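Local coordinates for protein NDP-N-acetyl-D-galactosaminuronic acid dehydrogenase (Methanosarcina mazei Go1, PDB 3G79) that probably oxidises UDP-N-acetyl-D-mannosamine to the corresponding uronic acid, using two molecules of NAD per sugar, at residues 33-38 with 88-93; 355-360 with 410-415. All blocks are in the same frame, centred on the assembly; numbering follows the deposited sequence.

Interaction 1. Residues 33-38 with 88-93; sequences AAVLFA and GKFECT
Phe90, the first residue of strand 90-93, turns its side chain onto helix 30-39 and meets three of that helix's residues. Its CB rests against Ala38 CB at 3.8 Å. With CG anti to the backbone N (chi1 173°), the ring is carried along the helix toward its N-terminal end and brings one face against Val35. There Val35 CG2 sits over the centre of that face, 4.0 Å from the centroid of the Phe90 ring and 6° off the ring normal, a CH-pi contact; CG, CD2 and CE2 of Phe90 all lie within 4.2 Å of Val35 CG2. Farther out, Phe90 CE1 reaches Ala34 CB at 3.9 Å, the methyl coming in obliquely to the ring. Two of these three helix residues are alanines, whose small methyls let the aromatic ring come close to the helix.

Lys89 makes the polar part of the contact. Its CB lies 4.1 Å from Ala38 CB, and a bend at chi3 (89°) curls the chain round Ala38 O, bringing NZ within 2.8 Å of Ala38 O in a weak hydrogen bond. The stronger bond of this ammonium group goes to Ala40 O, so that Lys89 NZ holds two carbonyls at the helix's C-terminal end. Val84 of helix 77-86 touches both Ala38 and Phe90, and Val46 of strand 45-49 packs on Ala34 and Ala38. The contact thus belongs to the Rossmann-type NAD-binding domain, where the helix after the first strand, following a probable GxGxxG dinucleotide-binding turn, packs on strand 90-93, the edge strand of the mixed sheet's parallel part.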
ATOM      1  N   ALA A  33      -5.747   0.109  31.997  1.00 31.21           N
ATOM      2  CA  ALA A  33      -5.968  -1.326  31.837  1.00 30.78           C
ATOM      3  C   ALA A  33      -6.498  -1.943  33.092  1.00 30.64           C
ATOM      4  O   ALA A  33      -7.582  -2.499  33.066  1.00 31.59           O
ATOM      5  CB  ALA A  33      -4.699  -2.034  31.382  1.00 31.19           C
ATOM      6  N   ALA A  34      -5.758  -1.831  34.197  1.00 30.75           N
ATOM      7  CA  ALA A  34      -6.117  -2.503  35.444  1.00 30.27           C
ATOM      8  C   ALA A  34      -7.465  -2.010  35.854  1.00 30.74           C
ATOM      9  O   ALA A  34      -8.285  -2.734  36.407  1.00 31.25           O
ATOM     10  CB  ALA A  34      -5.141  -2.176  36.532  1.00 30.52           C
ATOM     11  N   VAL A  35      -7.713  -0.763  35.539  1.00 31.13           N
ATOM     12  CA  VAL A  35      -8.833  -0.093  36.153  1.00 32.31           C
ATOM     13  C   VAL A  35     -10.081  -0.311  35.294  1.00 33.05           C
ATOM     14  O   VAL A  35     -11.209  -0.319  35.804  1.00 33.58           O
ATOM     15  CB  VAL A  35      -8.400   1.358  36.452  1.00 32.95           C
ATOM     16  CG1 VAL A  35      -9.429   2.350  36.115  1.00 29.98           C
ATOM     17  CG2 VAL A  35      -7.862   1.468  37.897  1.00 27.97           C
ATOM     18  N   LEU A  36      -9.859  -0.581  34.003  1.00 32.49           N
ATOM     19  CA  LEU A  36     -10.919  -0.993  33.112  1.00 32.03           C
ATOM     20  C   LEU A  36     -11.387  -2.414  33.468  1.00 31.09           C
ATOM     21  O   LEU A  36     -12.602  -2.668  33.561  1.00 31.50           O
ATOM     22  CB  LEU A  36     -10.425  -0.928  31.666  1.00 33.10           C
ATOM     23  CG  LEU A  36     -10.798   0.184  30.679  1.00 30.57           C
ATOM     24  CD1 LEU A  36     -11.605   1.293  31.283  1.00 33.63           C
ATOM     25  CD2 LEU A  36      -9.554   0.738  30.031  1.00 33.39           C
ATOM     26  N   PHE A  37     -10.430  -3.321  33.694  1.00 28.90           N
ATOM     27  CA  PHE A  37     -10.745  -4.672  34.156  1.00 27.79           C
ATOM     28  C   PHE A  37     -11.597  -4.607  35.426  1.00 28.14           C
ATOM     29  O   PHE A  37     -12.597  -5.305  35.528  1.00 29.36           O
ATOM     30  CB  PHE A  37      -9.479  -5.453  34.518  1.00 26.92           C
ATOM     31  CG  PHE A  37      -8.650  -5.918  33.346  1.00 29.35           C
ATOM     32  CD1 PHE A  37      -9.245  -6.481  32.210  1.00 25.21           C
ATOM     33  CD2 PHE A  37      -7.246  -5.862  33.426  1.00 25.10           C
ATOM     34  CE1 PHE A  37      -8.444  -6.932  31.141  1.00 29.50           C
ATOM     35  CE2 PHE A  37      -6.439  -6.318  32.383  1.00 29.28           C
ATOM     36  CZ  PHE A  37      -7.039  -6.839  31.222  1.00 24.96           C
ATOM     37  N   ALA A  38     -11.209  -3.765  36.389  1.00 26.99           N
ATOM     38  CA  ALA A  38     -11.891  -3.758  37.673  1.00 27.19           C
ATOM     39  C   ALA A  38     -13.337  -3.202  37.559  1.00 28.54           C
ATOM     40  O   ALA A  38     -14.225  -3.582  38.319  1.00 26.83           O
ATOM     41  CB  ALA A  38     -11.047  -3.018  38.763  1.00 26.40           C
ATOM     42  N   GLY A  88     -14.456  -1.194  45.975  1.00 39.14           N
ATOM     43  CA  GLY A  88     -13.526  -2.223  46.408  1.00 38.00           C
ATOM     44  C   GLY A  88     -13.143  -3.267  45.376  1.00 36.67           C
ATOM     45  O   GLY A  88     -12.912  -4.412  45.751  1.00 36.96           O
ATOM     46  N   LYS A  89     -13.069  -2.880  44.098  1.00 34.65           N
ATOM     47  CA  LYS A  89     -12.681  -3.814  43.022  1.00 33.59           C
ATOM     48  C   LYS A  89     -11.217  -3.640  42.539  1.00 33.59           C
ATOM     49  O   LYS A  89     -10.729  -4.358  41.630  1.00 33.32           O
ATOM     50  CB  LYS A  89     -13.633  -3.684  41.819  1.00 31.86           C
ATOM     51  CG  LYS A  89     -15.039  -4.171  42.108  1.00 29.39           C
ATOM     52  CD  LYS A  89     -15.874  -4.104  40.896  1.00 28.96           C
ATOM     53  CE  LYS A  89     -15.762  -5.384  40.106  1.00 28.75           C
ATOM     54  NZ  LYS A  89     -16.427  -5.225  38.775  1.00 28.16           N
ATOM     55  N   PHE A  90     -10.540  -2.663  43.116  1.00 32.99           N
ATOM     56  CA  PHE A  90      -9.174  -2.401  42.743  1.00 33.41           C
ATOM     57  C   PHE A  90      -8.351  -1.965  43.949  1.00 34.48           C
ATOM     58  O   PHE A  90      -8.834  -1.246  44.817  1.00 34.42           O
ATOM     59  CB  PHE A  90      -9.117  -1.357  41.642  1.00 32.61           C
ATOM     60  CG  PHE A  90      -7.729  -0.910  41.314  1.00 36.68           C
ATOM     61  CD1 PHE A  90      -6.869  -1.724  40.581  1.00 32.94           C
ATOM     62  CD2 PHE A  90      -7.256   0.317  41.758  1.00 33.66           C
ATOM     63  CE1 PHE A  90      -5.591  -1.325  40.287  1.00 35.65           C
ATOM     64  CE2 PHE A  90      -5.948   0.723  41.436  1.00 36.90           C
ATOM     65  CZ  PHE A  90      -5.133  -0.111  40.707  1.00 31.80           C
ATOM     66  N   GLU A  91      -7.110  -2.424  43.978  1.00 35.50           N
ATOM     67  CA  GLU A  91      -6.186  -2.141  45.060  1.00 36.62           C
ATOM     68  C   GLU A  91      -4.785  -2.246  44.490  1.00 35.98           C
ATOM     69  O   GLU A  91      -4.507  -3.137  43.686  1.00 36.02           O
ATOM     70  CB  GLU A  91      -6.349  -3.164  46.182  1.00 37.75           C
ATOM     71  CG  GLU A  91      -5.451  -2.909  47.380  1.00 51.32           C
ATOM     72  CD  GLU A  91      -5.359  -4.104  48.318  1.00 39.31           C
ATOM     73  OE1 GLU A  91      -4.484  -4.075  49.235  1.00 51.25           O
ATOM     74  OE2 GLU A  91      -6.151  -5.066  48.120  1.00 51.25           O
ATOM     75  N   CYS A  92      -3.924  -1.320  44.895  1.00 35.01           N
ATOM     76  CA  CYS A  92      -2.517  -1.346  44.544  1.00 34.28           C
ATOM     77  C   CYS A  92      -1.727  -1.887  45.738  1.00 33.59           C
ATOM     78  O   CYS A  92      -1.937  -1.475  46.887  1.00 33.28           O
ATOM     79  CB  CYS A  92      -2.060   0.063  44.168  1.00 34.41           C
ATOM     80  SG  CYS A  92      -0.449   0.223  43.363  1.00 38.34           S
ATOM     81  N   THR A  93      -0.851  -2.843  45.462  1.00 33.57           N
ATOM     82  CA  THR A  93      -0.032  -3.484  46.493  1.00 32.78           C
ATOM     83  C   THR A  93       1.397  -3.733  46.005  1.00 31.98           C
ATOM     84  O   THR A  93       1.605  -3.998  44.813  1.00 31.76           O
ATOM     85  CB  THR A  93      -0.671  -4.787  47.018  1.00 33.15           C
ATOM     86  OG1 THR A  93       0.048  -5.279  48.168  1.00 42.90           O
ATOM     87  CG2 THR A  93      -0.728  -5.872  45.918  1.00 43.42           C
TER

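Interaction 2. Residues 355-360 with 410-415; sequences KVAMLG and EVVRNA
The carbonyl O of Arg413 accepts a hydrogen bond from Lys355 NZ at 2.9 Å, with a C=O...N angle of 166°, so the ammonium group approaches almost head-on to the carbonyl. Lys355 reaches it with CG anti to its backbone N (chi1 163°) and the rest of the chain fully extended. On the way its CG passes 3.8 Å from Ala415 CA, and CE comes to 3.4 Å from Val411 O. The methylenes therefore run alongside the type II turn from Val412 to Ala415, which follows helix 408-412.

Farther along strand 355-359, Ala357 CB points into the apolar centre of the contact, 3.6 Å from Val411 CG1 and 4.0 Å from Ala415 CB. Val412 CG2 bridges this group to Leu359, whose CD1 lies 3.9 Å from Val412 CG2. Val438 of helix 432-439 also packs against Val412, and Asp416 OD2 accepts a hydrogen bond from Lys355 N.

A methionine in place of Lys355 would probably leave the Arg413 carbonyl without its ammonium partner and the turn less firmly tied to the strand. The chemistry is thus divided: aliphatic groups of Ala357, Leu359, Val411 and Val412 seat the helix on the first strand of the UDP-binding domain's parallel sheet, while one lysine grips the backbone where the helix ends, and its positive charge probably complements the carbonyl oxygens gathered there.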
ATOM      1  N   LYS A 355      24.792  30.325   4.810  1.00 30.52           N
ATOM      2  CA  LYS A 355      23.941  30.057   5.971  1.00 29.31           C
ATOM      3  C   LYS A 355      22.615  29.378   5.563  1.00 27.72           C
ATOM      4  O   LYS A 355      21.923  29.888   4.668  1.00 26.88           O
ATOM      5  CB  LYS A 355      23.691  31.337   6.785  1.00 28.60           C
ATOM      6  CG  LYS A 355      22.510  31.201   7.744  1.00 24.70           C
ATOM      7  CD  LYS A 355      22.420  32.388   8.689  1.00 29.57           C
ATOM      8  CE  LYS A 355      21.251  32.245   9.632  1.00 24.70           C
ATOM      9  NZ  LYS A 355      21.205  33.395  10.587  1.00 30.45           N
ATOM     10  N   VAL A 356      22.288  28.258   6.240  1.00 26.57           N
ATOM     11  CA  VAL A 356      21.029  27.505   6.085  1.00 26.03           C
ATOM     12  C   VAL A 356      20.083  27.668   7.291  1.00 25.44           C
ATOM     13  O   VAL A 356      20.462  27.444   8.433  1.00 25.35           O
ATOM     14  CB  VAL A 356      21.301  25.982   5.889  1.00 27.21           C
ATOM     15  CG1 VAL A 356      20.004  25.190   5.698  1.00 36.57           C
ATOM     16  CG2 VAL A 356      22.227  25.728   4.701  1.00 35.93           C
ATOM     17  N   ALA A 357      18.848  28.071   7.036  1.00 25.90           N
ATOM     18  CA  ALA A 357      17.799  28.106   8.075  1.00 26.28           C
ATOM     19  C   ALA A 357      16.928  26.882   7.909  1.00 26.83           C
ATOM     20  O   ALA A 357      16.199  26.732   6.898  1.00 27.02           O
ATOM     21  CB  ALA A 357      16.942  29.393   7.995  1.00 25.85           C
ATOM     22  N   MET A 358      17.079  25.988   8.882  1.00 26.25           N
ATOM     23  CA  MET A 358      16.236  24.828   9.060  1.00 25.13           C
ATOM     24  C   MET A 358      14.931  25.222   9.735  1.00 28.03           C
ATOM     25  O   MET A 358      14.884  25.548  10.936  1.00 28.85           O
ATOM     26  CB  MET A 358      16.974  23.797   9.903  1.00 22.10           C
ATOM     27  CG  MET A 358      18.224  23.267   9.173  1.00 20.43           C
ATOM     28  SD  MET A 358      18.839  21.716   9.747  1.00 18.03           S
ATOM     29  CE  MET A 358      20.461  21.803   9.186  1.00 20.77           C
ATOM     30  N   LEU A 359      13.860  25.199   8.955  1.00 29.01           N
ATOM     31  CA  LEU A 359      12.530  25.413   9.493  1.00 29.26           C
ATOM     32  C   LEU A 359      11.932  24.079   9.830  1.00 30.35           C
ATOM     33  O   LEU A 359      11.401  23.394   8.971  1.00 30.99           O
ATOM     34  CB  LEU A 359      11.669  26.107   8.456  1.00 28.72           C
ATOM     35  CG  LEU A 359      11.685  27.636   8.458  1.00 14.70           C
ATOM     36  CD1 LEU A 359      13.083  28.208   8.518  1.00 27.98           C
ATOM     37  CD2 LEU A 359      10.927  28.096   7.218  1.00 28.30           C
ATOM     38  N   GLY A 360      12.051  23.663  11.077  1.00 31.46           N
ATOM     39  CA  GLY A 360      11.454  22.384  11.438  1.00 32.25           C
ATOM     40  C   GLY A 360      12.447  21.334  11.871  1.00 33.69           C
ATOM     41  O   GLY A 360      13.285  20.871  11.067  1.00 34.51           O
ATOM     42  N   GLU A 410      15.200  35.328  13.707  1.00 39.07           N
ATOM     43  CA  GLU A 410      16.634  35.285  13.943  1.00 37.89           C
ATOM     44  C   GLU A 410      17.237  34.139  13.133  1.00 35.83           C
ATOM     45  O   GLU A 410      18.292  34.272  12.543  1.00 35.46           O
ATOM     46  CB  GLU A 410      17.002  35.340  15.456  1.00 38.01           C
ATOM     47  CG  GLU A 410      17.081  34.055  16.256  1.00 39.09           C
ATOM     48  CD  GLU A 410      17.801  34.252  17.622  1.00 39.66           C
ATOM     49  OE1 GLU A 410      18.388  33.266  18.136  1.00 39.05           O
ATOM     50  OE2 GLU A 410      17.788  35.390  18.172  1.00 39.38           O
ATOM     51  N   VAL A 411      16.505  33.039  13.060  1.00 35.05           N
ATOM     52  CA  VAL A 411      16.907  31.888  12.265  1.00 33.84           C
ATOM     53  C   VAL A 411      16.975  32.207  10.771  1.00 32.63           C
ATOM     54  O   VAL A 411      17.916  31.815  10.098  1.00 32.38           O
ATOM     55  CB  VAL A 411      15.994  30.710  12.519  1.00 33.65           C
ATOM     56  CG1 VAL A 411      16.252  29.628  11.482  1.00 18.81           C
ATOM     57  CG2 VAL A 411      16.230  30.184  13.921  1.00 17.81           C
ATOM     58  N   VAL A 412      16.006  32.956  10.271  1.00 32.38           N
ATOM     59  CA  VAL A 412      15.940  33.238   8.846  1.00 32.56           C
ATOM     60  C   VAL A 412      16.815  34.408   8.405  1.00 33.32           C
ATOM     61  O   VAL A 412      17.232  34.461   7.249  1.00 33.66           O
ATOM     62  CB  VAL A 412      14.471  33.394   8.382  1.00 32.21           C
ATOM     63  CG1 VAL A 412      14.351  34.077   7.031  1.00 15.71           C
ATOM     64  CG2 VAL A 412      13.856  32.074   8.311  1.00 15.04           C
ATOM     65  N   ARG A 413      17.127  35.328   9.315  1.00 34.43           N
ATOM     66  CA  ARG A 413      17.878  36.517   8.912  1.00 35.13           C
ATOM     67  C   ARG A 413      19.246  36.189   8.326  1.00 34.47           C
ATOM     68  O   ARG A 413      19.994  35.389   8.880  1.00 34.61           O
ATOM     69  CB  ARG A 413      17.935  37.592  10.016  1.00 36.00           C
ATOM     70  CG  ARG A 413      19.129  37.578  10.928  1.00 60.45           C
ATOM     71  CD  ARG A 413      19.229  38.903  11.644  1.00 36.94           C
ATOM     72  NE  ARG A 413      19.871  38.733  12.944  1.00 61.11           N
ATOM     73  CZ  ARG A 413      19.222  38.663  14.107  1.00 38.76           C
ATOM     74  NH1 ARG A 413      19.906  38.504  15.237  1.00 61.53           N
ATOM     75  NH2 ARG A 413      17.895  38.770  14.154  1.00 61.36           N
ATOM     76  N   ASN A 414      19.520  36.775   7.165  1.00 34.21           N
ATOM     77  CA  ASN A 414      20.785  36.585   6.452  1.00 34.03           C
ATOM     78  C   ASN A 414      21.015  35.178   5.855  1.00 33.43           C
ATOM     79  O   ASN A 414      22.103  34.866   5.379  1.00 33.60           O
ATOM     80  CB  ASN A 414      21.955  37.051   7.336  1.00 34.34           C
ATOM     81  CG  ASN A 414      21.849  38.530   7.688  1.00 48.81           C
ATOM     82  OD1 ASN A 414      21.345  39.322   6.895  1.00 35.72           O
ATOM     83  ND2 ASN A 414      22.308  38.907   8.878  1.00 35.17           N
ATOM     84  N   ALA A 415      19.984  34.342   5.847  1.00 32.73           N
ATOM     85  CA  ALA A 415      20.138  32.967   5.390  1.00 32.34           C
ATOM     86  C   ALA A 415      20.167  32.816   3.864  1.00 32.37           C
ATOM     87  O   ALA A 415      19.363  33.400   3.158  1.00 32.27           O
ATOM     88  CB  ALA A 415      19.073  32.096   5.991  1.00 32.07           C
TER

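Overall arrangement
From the N terminus, the chain enters the NAD-binding domain and runs through strand 20-24 into helix 30-39; interaction 1 closes a loop when strand 90-93 returns to that helix at the edge of the eight-stranded sheet. The long helix 228-258 and the rest of the central region follow before helix 321-345 leads on to strand 355-359. Interaction 2 then closes a second loop, within the UDP-binding domain, as helix 408-412 and its turn come back to that strand. The two loops follow in series and neither nest nor cross. The centres of interactions 1 and 2 lie about 52 Å apart on opposite sides of the chain's centre, each contact tying a helix to its own domain's sheet.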